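Local coordinates for protein transcriptional regulators (LACI-FAMILY TRANSCRIPTIONAL REGULATORY PROTEIN) (Corynebacterium glutamicum, PDB 3GYB) that probably acts as a LacI-family, DNA-binding transcription factor, with a periplasmic-binding-protein-like domain that binds a magnesium ion, at residues R4-S16 with A56-D69. Numbering follows the deposited sequence.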
# COMPACT_ATOMS: atom_id res chain seq x y z
N ARG A 4 -0.27 7.97 32.30
CA ARG A 4 -0.51 7.86 30.83
C ARG A 4 0.54 6.98 30.17
O ARG A 4 1.61 6.73 30.74
CB ARG A 4 -0.49 9.26 30.20
CG ARG A 4 0.88 9.91 30.16
CD ARG A 4 0.77 11.33 29.63
NE ARG A 4 -0.19 11.42 28.54
CZ ARG A 4 -0.47 12.54 27.87
NH1 ARG A 4 0.15 13.67 28.18
NH2 ARG A 4 -1.38 12.52 26.91
N THR A 5 0.25 6.51 28.97
CA THR A 5 1.16 5.64 28.24
C THR A 5 1.86 6.34 27.07
O THR A 5 2.81 5.80 26.51
CB THR A 5 0.41 4.41 27.69
OG1 THR A 5 -0.62 4.85 26.79
CG2 THR A 5 -0.24 3.63 28.82
N GLN A 6 1.38 7.53 26.72
CA GLN A 6 1.95 8.29 25.61
C GLN A 6 1.72 7.55 24.30
O GLN A 6 2.37 7.81 23.29
CB GLN A 6 3.44 8.51 25.81
CG GLN A 6 3.77 9.43 26.97
CD GLN A 6 5.26 9.71 27.07
OE1 GLN A 6 6.05 8.82 27.36
NE2 GLN A 6 5.64 10.96 26.83
N LEU A 7 0.77 6.63 24.33
CA LEU A 7 0.44 5.83 23.17
C LEU A 7 -0.83 6.33 22.50
O LEU A 7 -1.81 6.67 23.17
CB LEU A 7 0.26 4.38 23.59
CG LEU A 7 1.51 3.54 23.86
CD1 LEU A 7 1.12 2.22 24.52
CD2 LEU A 7 2.26 3.30 22.55
N ILE A 8 -0.80 6.38 21.17
CA ILE A 8 -1.96 6.80 20.40
C ILE A 8 -2.25 5.66 19.43
O ILE A 8 -1.38 5.26 18.66
CB ILE A 8 -1.68 8.08 19.58
CG1 ILE A 8 -1.37 9.25 20.52
CG2 ILE A 8 -2.87 8.41 18.69
CD1 ILE A 8 -2.52 9.63 21.44
N ALA A 9 -3.46 5.12 19.50
CA ALA A 9 -3.87 4.03 18.62
C ALA A 9 -4.46 4.64 17.36
O ALA A 9 -5.26 5.57 17.42
CB ALA A 9 -4.90 3.15 19.32
N VAL A 10 -4.07 4.11 16.20
CA VAL A 10 -4.58 4.60 14.94
C VAL A 10 -5.30 3.45 14.24
O VAL A 10 -4.70 2.43 13.93
CB VAL A 10 -3.43 5.12 14.04
CG1 VAL A 10 -4.00 5.69 12.75
CG2 VAL A 10 -2.64 6.19 14.79
N LEU A 11 -6.60 3.63 14.00
CA LEU A 11 -7.39 2.59 13.35
C LEU A 11 -7.62 2.83 11.87
O LEU A 11 -8.15 3.87 11.47
CB LEU A 11 -8.75 2.44 14.05
CG LEU A 11 -8.78 1.68 15.38
CD1 LEU A 11 -7.93 2.38 16.43
CD2 LEU A 11 -10.22 1.58 15.85
N ILE A 12 -7.23 1.86 11.04
CA ILE A 12 -7.44 1.96 9.60
C ILE A 12 -8.15 0.68 9.17
O ILE A 12 -8.20 -0.28 9.94
CB ILE A 12 -6.12 2.09 8.82
CG1 ILE A 12 -5.25 0.86 9.06
CG2 ILE A 12 -5.40 3.37 9.23
CD1 ILE A 12 -4.08 0.75 8.10
N ASP A 13 -8.69 0.67 7.97
CA ASP A 13 -9.40 -0.52 7.51
C ASP A 13 -8.57 -1.62 6.88
O ASP A 13 -8.67 -2.78 7.28
CB ASP A 13 -10.49 -0.14 6.50
CG ASP A 13 -11.69 0.49 7.15
OD1 ASP A 13 -12.20 -0.07 8.13
OD2 ASP A 13 -12.13 1.55 6.66
N ASP A 14 -7.75 -1.25 5.91
CA ASP A 14 -7.00 -2.24 5.15
C ASP A 14 -5.62 -1.75 4.71
O ASP A 14 -5.51 -0.71 4.08
CB ASP A 14 -7.88 -2.59 3.94
CG ASP A 14 -7.31 -3.67 3.06
OD1 ASP A 14 -6.18 -4.12 3.30
OD2 ASP A 14 -8.03 -4.05 2.11
N TYR A 15 -4.58 -2.51 5.04
CA TYR A 15 -3.22 -2.13 4.66
C TYR A 15 -3.05 -2.10 3.14
O TYR A 15 -2.13 -1.46 2.63
CB TYR A 15 -2.21 -3.10 5.27
CG TYR A 15 -1.91 -2.82 6.73
CD1 TYR A 15 -1.20 -1.67 7.09
CD2 TYR A 15 -2.34 -3.68 7.74
CE1 TYR A 15 -0.94 -1.38 8.43
CE2 TYR A 15 -2.08 -3.40 9.08
CZ TYR A 15 -1.38 -2.25 9.42
OH TYR A 15 -1.13 -1.94 10.73
N SER A 16 -3.94 -2.79 2.42
CA SER A 16 -3.89 -2.86 0.96
C SER A 16 -4.31 -1.57 0.27
O SER A 16 -4.07 -1.40 -0.93
CB SER A 16 -4.76 -4.02 0.46
OG SER A 16 -4.25 -5.27 0.90
N ALA A 56 -7.81 -1.58 20.32
CA ALA A 56 -7.09 -0.35 20.62
C ALA A 56 -7.01 -0.12 22.12
O ALA A 56 -5.95 0.23 22.66
CB ALA A 56 -7.77 0.84 19.95
N LEU A 57 -8.13 -0.32 22.80
CA LEU A 57 -8.19 -0.12 24.25
C LEU A 57 -7.22 -1.02 25.02
O LEU A 57 -6.76 -0.65 26.09
CB LEU A 57 -9.61 -0.37 24.74
CG LEU A 57 -10.67 0.60 24.22
CD1 LEU A 57 -12.06 0.13 24.63
CD2 LEU A 57 -10.39 2.00 24.78
N SER A 58 -6.92 -2.20 24.47
CA SER A 58 -6.03 -3.14 25.14
C SER A 58 -4.63 -2.59 25.39
O SER A 58 -3.93 -3.07 26.29
CB SER A 58 -5.93 -4.46 24.36
OG SER A 58 -5.27 -4.29 23.12
N MSE A 59 -4.21 -1.59 24.62
CA MSE A 59 -2.89 -1.02 24.80
C MSE A 59 -2.95 0.17 25.75
O MSE A 59 -1.93 0.78 26.07
CB MSE A 59 -2.29 -0.58 23.44
CG MSE A 59 -2.84 0.71 22.87
SE MSE A 59 -1.94 1.33 21.23
CE MSE A 59 -0.46 2.15 21.93
N ARG A 60 -4.16 0.47 26.23
CA ARG A 60 -4.39 1.58 27.15
C ARG A 60 -3.81 2.86 26.53
O ARG A 60 -2.91 3.49 27.10
CB ARG A 60 -3.74 1.31 28.51
CG ARG A 60 -4.25 0.04 29.20
CD ARG A 60 -3.59 -0.17 30.56
NE ARG A 60 -3.97 -1.44 31.19
CZ ARG A 60 -5.15 -1.69 31.74
NH1 ARG A 60 -6.09 -0.75 31.77
NH2 ARG A 60 -5.40 -2.88 32.28
N PRO A 61 -4.32 3.25 25.36
CA PRO A 61 -3.84 4.46 24.69
C PRO A 61 -4.36 5.74 25.35
O PRO A 61 -5.45 5.74 25.93
CB PRO A 61 -4.37 4.29 23.27
CG PRO A 61 -5.71 3.65 23.52
CD PRO A 61 -5.38 2.60 24.56
N ASP A 62 -3.58 6.81 25.26
CA ASP A 62 -3.99 8.09 25.82
C ASP A 62 -5.06 8.70 24.92
O ASP A 62 -5.95 9.42 25.38
CB ASP A 62 -2.81 9.07 25.91
CG ASP A 62 -1.75 8.63 26.91
OD1 ASP A 62 -2.00 7.70 27.70
OD2 ASP A 62 -0.66 9.25 26.91
N GLY A 63 -4.95 8.40 23.62
CA GLY A 63 -5.90 8.90 22.65
C GLY A 63 -6.03 7.94 21.49
O GLY A 63 -5.21 7.03 21.33
N ILE A 64 -7.06 8.13 20.67
CA ILE A 64 -7.30 7.25 19.53
C ILE A 64 -7.69 8.03 18.28
O ILE A 64 -8.54 8.92 18.34
CB ILE A 64 -8.44 6.24 19.84
CG1 ILE A 64 -8.08 5.41 21.07
CG2 ILE A 64 -8.69 5.33 18.64
CD1 ILE A 64 -9.25 4.60 21.61
N ILE A 65 -7.07 7.71 17.16
CA ILE A 65 -7.43 8.33 15.90
C ILE A 65 -8.20 7.24 15.16
O ILE A 65 -7.66 6.16 14.93
CB ILE A 65 -6.19 8.73 15.05
CG1 ILE A 65 -5.42 9.87 15.73
CG2 ILE A 65 -6.64 9.15 13.65
CD1 ILE A 65 -6.18 11.19 15.81
N ILE A 66 -9.45 7.51 14.82
CA ILE A 66 -10.26 6.53 14.11
C ILE A 66 -10.33 6.90 12.64
O ILE A 66 -11.04 7.84 12.25
CB ILE A 66 -11.69 6.46 14.69
CG1 ILE A 66 -11.62 6.10 16.17
CG2 ILE A 66 -12.50 5.41 13.94
CD1 ILE A 66 -12.97 6.12 16.86
N ALA A 67 -9.59 6.17 11.82
CA ALA A 67 -9.57 6.42 10.38
C ALA A 67 -10.19 5.23 9.66
O ALA A 67 -9.76 4.85 8.57
CB ALA A 67 -8.15 6.66 9.91
N GLN A 68 -11.19 4.64 10.30
CA GLN A 68 -11.92 3.48 9.78
C GLN A 68 -13.35 3.91 9.50
O GLN A 68 -13.84 4.90 10.05
CB GLN A 68 -11.96 2.35 10.80
CG GLN A 68 -10.70 1.50 10.91
CD GLN A 68 -10.81 0.44 12.00
OE1 GLN A 68 -9.92 -0.41 12.15
NE2 GLN A 68 -11.89 0.50 12.77
N ASP A 69 -14.03 3.15 8.64
CA ASP A 69 -15.41 3.42 8.30
C ASP A 69 -16.29 2.66 9.29
O ASP A 69 -16.44 1.44 9.17
CB ASP A 69 -15.71 2.95 6.87
CG ASP A 69 -17.11 3.32 6.42
OD1 ASP A 69 -17.41 4.52 6.32
OD2 ASP A 69 -17.91 2.40 6.15
O HOH W 1 -9.27 3.13 6.57
O HOH W 2 -14.87 -0.51 8.16
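The carboxylate of Asp62 takes Arg4 and Gln6 on opposite faces at one oxygen and Thr5 near its plane at the other. OD2 accepts Arg4 NE (2.8 Å, a salt bridge) 57° out of the plane and Gln6 N from the other face; OD1 receives Thr5 N on its syn side, with an N-H...O angle of 163°. Three donors thus restrict rotation of the carboxylate. Thr5 OG1, placed between its backbone N and carbonyl carbon (chi1 61°), bonds Arg60 O at 2.7 Å.

Strands 7-12 and 63-67 run nearly parallel, and the ladder includes Ile65 N to Ala9 O (2.8 Å) and Leu11 N to Ile65 O (2.9 Å). On one face of the sheet Ala9 CB meets Ala56 CB at 3.7 Å, and Leu11 CD1 lies 3.8 Å from both Ala56 CB and Ile64 CG2. Beyond the strands, Asp13 OD2 accepts Asp69 N, while a water links Asp13 OD1 to Asp69 O.

In this periplasmic-binding-protein-like fold, the crossover from strand 37-41 to 63-67 passes over 7-12, its helix 52-57 packing on Leu11; strand 37-41, the outermost in this chain, pairs with the other edge of 7-12, and strand 82-85 lies beside 63-67.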